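Local coordinates for protein putative nucleoside-diphosphate-sugar epimerase (Staphylococcus aureus subsp. aureus, PDB 3E48) that is a putative nucleoside-diphosphate-sugar epimerase with a probable NAD(P)H-binding Rossmann domain, whose actual substrate and reaction remain unknown, at residues I104-D109 against N113-S118; Y137-M142 against L255-N260. All blocks are in the same frame, centred on the assembly; numbering follows the deposited sequence.

Interaction 1 (I104-D109 against N113-S118); sequences IGYYAD and NPFHMS
Asn113, whose amide lies against Ala108, is held by a short bond within its own loop. Asn113 OD1 accepts from the backbone N of Phe115 at 2.8 Å, in the carbonyl plane, with an N-H...O angle of 157°. This is an Asx turn, and it fixes the rotation of the amide. Asn113 ND2 is then left facing residues 104-109, where it lies 3.6 Å from CB of Ala108. ND2 also bonds to Gln110 OE1 in the short link between the segments.

The Phe115 side chain reaches across to the strand end. With CG opposite the backbone N (chi1 179°), the ring runs out past Ala108 toward Tyr106. CD2 of Phe115 touches CB of Ala108 at 3.7 Å. Farther out, the Phe115 and Tyr106 rings form an offset edge-to-face pair, the edge of Tyr106 toward the face of Phe115. Their centroids are 5.6 Å apart and the planes stand at 69°. Met246 of helix 239-251 packs on both side chains.

Ala108 is the centre of an inverse gamma turn. Its carbonyl O is buried without a partner in the model. It lies at the edge of the Phe115 ring, and CB of Ser118 approaches Ala108 O to 3.5 Å. The Ser118 hydroxyl is near two carbonyls, with OG 2.9 Å from Asn113 O and 3.1 Å from Phe115 O. A type I turn from Phe115 to Ser118 leads into helix 118-131. At the subunit interface, Asp109 O accepts from Arg126 of the second subunit.

The arrangement is the folded connection from a parallel strand to its following helix, within a beta-alpha-beta unit of the Rossmann fold.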
loop_
_atom_site.group_PDB
_atom_site.type_symbol
_atom_site.label_atom_id
_atom_site.label_comp_id
_atom_site.label_asym_id
_atom_site.label_seq_id
_atom_site.Cartn_x
_atom_site.Cartn_y
_atom_site.Cartn_z
ATOM N N ILE B 104 -13.903 -1.429 3.888
ATOM C CA ILE B 104 -13.671 -2.765 4.436
ATOM C C ILE B 104 -12.456 -3.413 3.769
ATOM O O ILE B 104 -12.571 -3.988 2.688
ATOM C CB ILE B 104 -14.890 -3.678 4.211
ATOM C CG1 ILE B 104 -16.157 -3.007 4.757
ATOM C CG2 ILE B 104 -14.650 -5.030 4.882
ATOM C CD1 ILE B 104 -16.113 -2.695 6.233
ATOM N N GLY B 105 -11.302 -3.332 4.426
ATOM C CA GLY B 105 -10.090 -3.903 3.869
ATOM C C GLY B 105 -9.642 -5.191 4.530
ATOM O O GLY B 105 -10.105 -5.536 5.615
ATOM N N TYR B 106 -8.728 -5.898 3.871
ATOM C CA TYR B 106 -8.197 -7.165 4.372
ATOM C C TYR B 106 -6.915 -6.913 5.170
ATOM O O TYR B 106 -6.135 -6.029 4.820
ATOM C CB TYR B 106 -7.922 -8.090 3.186
ATOM C CG TYR B 106 -7.613 -9.522 3.552
ATOM C CD1 TYR B 106 -8.403 -10.214 4.473
ATOM C CD2 TYR B 106 -6.559 -10.202 2.943
ATOM C CE1 TYR B 106 -8.154 -11.548 4.779
ATOM C CE2 TYR B 106 -6.303 -11.538 3.239
ATOM C CZ TYR B 106 -7.106 -12.204 4.158
ATOM O OH TYR B 106 -6.859 -13.523 4.452
ATOM N N TYR B 107 -6.684 -7.701 6.220
ATOM C CA TYR B 107 -5.509 -7.506 7.070
ATOM C C TYR B 107 -4.138 -7.892 6.504
ATOM O O TYR B 107 -3.120 -7.620 7.135
ATOM C CB TYR B 107 -5.707 -8.190 8.435
ATOM C CG TYR B 107 -5.621 -9.710 8.490
ATOM C CD1 TYR B 107 -5.332 -10.349 9.697
ATOM C CD2 TYR B 107 -5.868 -10.506 7.373
ATOM C CE1 TYR B 107 -5.293 -11.741 9.796
ATOM C CE2 TYR B 107 -5.834 -11.909 7.465
ATOM C CZ TYR B 107 -5.544 -12.515 8.680
ATOM O OH TYR B 107 -5.503 -13.892 8.770
ATOM N N ALA B 108 -4.101 -8.510 5.328
ATOM C CA ALA B 108 -2.826 -8.900 4.713
ATOM C C ALA B 108 -2.372 -7.710 3.881
ATOM O O ALA B 108 -2.373 -7.757 2.648
ATOM C CB ALA B 108 -3.024 -10.129 3.831
ATOM N N ASP B 109 -1.971 -6.646 4.572
ATOM C CA ASP B 109 -1.597 -5.410 3.901
ATOM C C ASP B 109 -0.313 -4.710 4.352
ATOM O O ASP B 109 -0.128 -3.529 4.056
ATOM C CB ASP B 109 -2.763 -4.422 4.021
ATOM C CG ASP B 109 -3.043 -4.014 5.460
ATOM O OD1 ASP B 109 -2.354 -4.502 6.386
ATOM O OD2 ASP B 109 -3.969 -3.196 5.677
ATOM N N ASN B 113 4.109 -7.718 3.024
ATOM C CA ASN B 113 3.214 -8.864 2.941
ATOM C C ASN B 113 3.202 -9.367 1.497
ATOM O O ASN B 113 2.867 -8.623 0.576
ATOM C CB ASN B 113 1.801 -8.477 3.388
ATOM C CG ASN B 113 0.915 -9.683 3.600
ATOM O OD1 ASN B 113 0.697 -10.462 2.683
ATOM N ND2 ASN B 113 0.404 -9.847 4.818
ATOM N N PRO B 114 3.565 -10.646 1.287
ATOM C CA PRO B 114 3.623 -11.294 -0.025
ATOM C C PRO B 114 2.284 -11.607 -0.687
ATOM O O PRO B 114 2.250 -12.016 -1.853
ATOM C CB PRO B 114 4.434 -12.552 0.258
ATOM C CG PRO B 114 3.982 -12.916 1.624
ATOM C CD PRO B 114 3.992 -11.582 2.343
ATOM N N PHE B 115 1.189 -11.431 0.049
ATOM C CA PHE B 115 -0.137 -11.684 -0.506
ATOM C C PHE B 115 -0.296 -10.825 -1.761
ATOM O O PHE B 115 -0.072 -9.613 -1.725
ATOM C CB PHE B 115 -1.226 -11.330 0.520
ATOM C CG PHE B 115 -2.626 -11.538 0.009
ATOM C CD1 PHE B 115 -2.961 -12.706 -0.668
ATOM C CD2 PHE B 115 -3.607 -10.569 0.201
ATOM C CE1 PHE B 115 -4.255 -12.910 -1.150
ATOM C CE2 PHE B 115 -4.906 -10.761 -0.277
ATOM C CZ PHE B 115 -5.230 -11.934 -0.954
ATOM N N HIS B 116 -0.700 -11.455 -2.861
ATOM C CA HIS B 116 -0.859 -10.771 -4.140
ATOM C C HIS B 116 -1.719 -9.521 -4.130
ATOM O O HIS B 116 -1.531 -8.640 -4.966
ATOM C CB HIS B 116 -1.406 -11.743 -5.184
ATOM C CG HIS B 116 -0.368 -12.650 -5.768
ATOM N ND1 HIS B 116 0.779 -13.004 -5.095
ATOM C CD2 HIS B 116 -0.329 -13.304 -6.954
ATOM C CE1 HIS B 116 1.486 -13.837 -5.842
ATOM N NE2 HIS B 116 0.834 -14.035 -6.972
HETATM N N MSE B 117 -2.674 -9.433 -3.210
HETATM C CA MSE B 117 -3.515 -8.245 -3.177
HETATM C C MSE B 117 -3.038 -7.201 -2.176
HETATM O O MSE B 117 -3.699 -6.181 -1.990
HETATM C CB MSE B 117 -4.973 -8.618 -2.883
HETATM C CG MSE B 117 -5.592 -9.595 -3.884
HETATM SE SE MSE B 117 -5.391 -9.086 -5.746
HETATM C CE MSE B 117 -6.150 -7.309 -5.614
ATOM N N SER B 118 -1.894 -7.424 -1.531
ATOM C CA SER B 118 -1.433 -6.423 -0.570
ATOM C C SER B 118 -1.234 -5.037 -1.211
ATOM O O SER B 118 -1.548 -4.023 -0.592
ATOM C CB SER B 118 -0.145 -6.879 0.142
ATOM O OG SER B 118 0.967 -6.876 -0.719
#

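Interaction 2 (Y137-M142 against L255-N260)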
loop_
_atom_site.group_PDB
_atom_site.type_symbol
_atom_site.label_atom_id
_atom_site.label_comp_id
_atom_site.label_asym_id
_atom_site.label_seq_id
_atom_site.Cartn_x
_atom_site.Cartn_y
_atom_site.Cartn_z
ATOM N N TYR B 137 -11.285 3.123 8.378
ATOM C CA TYR B 137 -10.687 1.975 7.712
ATOM C C TYR B 137 -10.811 0.745 8.608
ATOM O O TYR B 137 -10.231 0.681 9.695
ATOM C CB TYR B 137 -9.223 2.282 7.376
ATOM C CG TYR B 137 -8.662 1.405 6.284
ATOM C CD1 TYR B 137 -8.096 0.167 6.580
ATOM C CD2 TYR B 137 -8.757 1.783 4.945
ATOM C CE1 TYR B 137 -7.640 -0.679 5.565
ATOM C CE2 TYR B 137 -8.307 0.944 3.922
ATOM C CZ TYR B 137 -7.753 -0.284 4.243
ATOM O OH TYR B 137 -7.316 -1.127 3.249
ATOM N N VAL B 138 -11.595 -0.222 8.144
ATOM C CA VAL B 138 -11.843 -1.444 8.897
ATOM C C VAL B 138 -11.102 -2.615 8.277
ATOM O O VAL B 138 -11.397 -3.011 7.159
ATOM C CB VAL B 138 -13.353 -1.768 8.915
ATOM C CG1 VAL B 138 -13.615 -3.012 9.756
ATOM C CG2 VAL B 138 -14.129 -0.574 9.447
ATOM N N ARG B 139 -10.135 -3.174 8.993
ATOM C CA ARG B 139 -9.393 -4.307 8.459
ATOM C C ARG B 139 -9.972 -5.593 9.038
ATOM O O ARG B 139 -10.272 -5.660 10.228
ATOM C CB ARG B 139 -7.904 -4.159 8.800
ATOM C CG ARG B 139 -7.263 -2.976 8.073
ATOM C CD ARG B 139 -5.908 -2.563 8.650
ATOM N NE ARG B 139 -4.870 -3.565 8.433
ATOM C CZ ARG B 139 -4.363 -4.334 9.389
ATOM N NH1 ARG B 139 -4.798 -4.217 10.638
ATOM N NH2 ARG B 139 -3.418 -5.219 9.096
HETATM N N MSE B 140 -10.157 -6.602 8.196
HETATM C CA MSE B 140 -10.711 -7.862 8.671
HETATM C C MSE B 140 -9.719 -9.014 8.567
HETATM O O MSE B 140 -8.842 -9.018 7.695
HETATM C CB MSE B 140 -11.987 -8.203 7.891
HETATM C CG MSE B 140 -11.761 -8.513 6.424
HETATM SE SE MSE B 140 -13.419 -8.671 5.413
HETATM C CE MSE B 140 -12.838 -7.771 3.810
ATOM N N ALA B 141 -9.860 -9.985 9.468
ATOM C CA ALA B 141 -9.008 -11.172 9.472
ATOM C C ALA B 141 -9.559 -12.144 8.425
ATOM O O ALA B 141 -10.475 -11.792 7.684
ATOM C CB ALA B 141 -9.001 -11.811 10.863
HETATM N N MSE B 142 -9.011 -13.357 8.365
HETATM C CA MSE B 142 -9.432 -14.354 7.374
HETATM C C MSE B 142 -10.777 -15.036 7.660
HETATM O O MSE B 142 -11.019 -15.505 8.767
HETATM C CB MSE B 142 -8.338 -15.423 7.223
HETATM C CG MSE B 142 -8.531 -16.354 6.029
HETATM SE SE MSE B 142 -7.138 -17.703 5.875
HETATM C CE MSE B 142 -5.631 -16.556 5.455
ATOM N N LEU B 255 0.015 -12.971 9.498
ATOM C CA LEU B 255 -1.434 -13.094 9.643
ATOM C C LEU B 255 -1.883 -13.349 11.082
ATOM O O LEU B 255 -3.068 -13.576 11.338
ATOM C CB LEU B 255 -1.967 -14.203 8.726
ATOM C CG LEU B 255 -1.626 -14.055 7.236
ATOM C CD1 LEU B 255 -2.366 -15.105 6.415
ATOM C CD2 LEU B 255 -2.006 -12.656 6.767
ATOM N N ASP B 256 -0.942 -13.312 12.022
ATOM C CA ASP B 256 -1.276 -13.515 13.428
ATOM C C ASP B 256 -1.480 -12.126 14.018
ATOM O O ASP B 256 -0.653 -11.620 14.777
ATOM C CB ASP B 256 -0.145 -14.262 14.152
ATOM C CG ASP B 256 -0.453 -14.525 15.622
ATOM O OD1 ASP B 256 -1.628 -14.413 16.034
ATOM O OD2 ASP B 256 0.488 -14.856 16.372
ATOM N N GLN B 257 -2.595 -11.510 13.634
ATOM C CA GLN B 257 -2.938 -10.166 14.079
ATOM C C GLN B 257 -4.204 -10.171 14.912
ATOM O O GLN B 257 -5.224 -10.734 14.505
ATOM C CB GLN B 257 -3.170 -9.263 12.874
ATOM C CG GLN B 257 -2.010 -9.188 11.905
ATOM C CD GLN B 257 -2.357 -8.310 10.727
ATOM O OE1 GLN B 257 -2.793 -7.171 10.905
ATOM N NE2 GLN B 257 -2.160 -8.824 9.519
ATOM N N GLU B 258 -4.143 -9.529 16.071
ATOM C CA GLU B 258 -5.301 -9.462 16.950
ATOM C C GLU B 258 -5.522 -8.060 17.495
ATOM O O GLU B 258 -4.605 -7.241 17.538
ATOM C CB GLU B 258 -5.129 -10.426 18.122
ATOM C CG GLU B 258 -4.860 -11.858 17.715
ATOM C CD GLU B 258 -4.980 -12.813 18.879
ATOM O OE1 GLU B 258 -6.120 -13.083 19.310
ATOM O OE2 GLU B 258 -3.936 -13.286 19.366
ATOM N N SER B 259 -6.752 -7.802 17.917
ATOM C CA SER B 259 -7.135 -6.526 18.492
ATOM C C SER B 259 -8.347 -6.767 19.370
ATOM O O SER B 259 -8.992 -7.809 19.268
ATOM C CB SER B 259 -7.500 -5.530 17.396
ATOM O OG SER B 259 -8.071 -4.366 17.953
ATOM N N ASN B 260 -8.660 -5.815 20.239
ATOM C CA ASN B 260 -9.831 -5.965 21.089
ATOM C C ASN B 260 -10.991 -5.176 20.506
ATOM O O ASN B 260 -12.022 -5.016 21.156
ATOM C CB ASN B 260 -9.549 -5.460 22.503
ATOM C CG ASN B 260 -8.463 -6.251 23.199
ATOM O OD1 ASN B 260 -8.499 -7.483 23.239
ATOM N ND2 ASN B 260 -7.495 -5.543 23.769
HETATM O O HOH W 1 -2.983 -5.308 12.786
#
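The polar part of the contact joins Arg139 to Gln257. Arg139 NH2 donates to Gln257 OE1 at 2.7 Å, with an N-H...O angle of 161°. Gln257 OE1 lies at the guanidinium edge, close to in plane, and presents a lone pair to NH2. The guanidinium and amide planes are nearly coplanar, 26° apart, although the two side chains cross at about a right angle. A bend in the arginine chain (chi3 68°) turns its end toward the amide.

A water bridges the same pair. It accepts from Arg139 NH1 at 3.0 Å and donates to Gln257 OE1 at 2.7 Å. OE1 is therefore gripped twice. Outside the contact, Arg139 NE forms a salt bridge with Asp109, and Gln257 NE2 donates to the carbonyls of Tyr107 and Leu254. These bonds hold both flat groups in place.

The apolar part is smaller. Met142 CE, of selenomethionine, meets Leu255 CD1 at 3.7 Å, and Tyr107 packs against both side chains.

The contact pins the loop after helix 239-251 to the C-terminal end of a parallel Rossmann strand, the end at which relatives of this fold bind their ligands.

How the interactions relate
The centres of the two interactions lie about 11 Å apart, and the contacts touch. They come in series along the chain: both segments of interaction 1 precede those of interaction 2. Both reach the main sheet, through the neighbouring parallel strands 100-106 and 134-143. Probable hydrogen bonds join these strands, Gly105 N to Val138 O and Gly105 O to Met140 N, both 2.8 Å. Interaction 1 is local, with three residues between its segments. Interaction 2 spans 112 residues and brings in the loop before helix 261-266. It ties this later part of the chain to the Rossmann core, while interaction 1 shapes the strand-to-helix connection beside it.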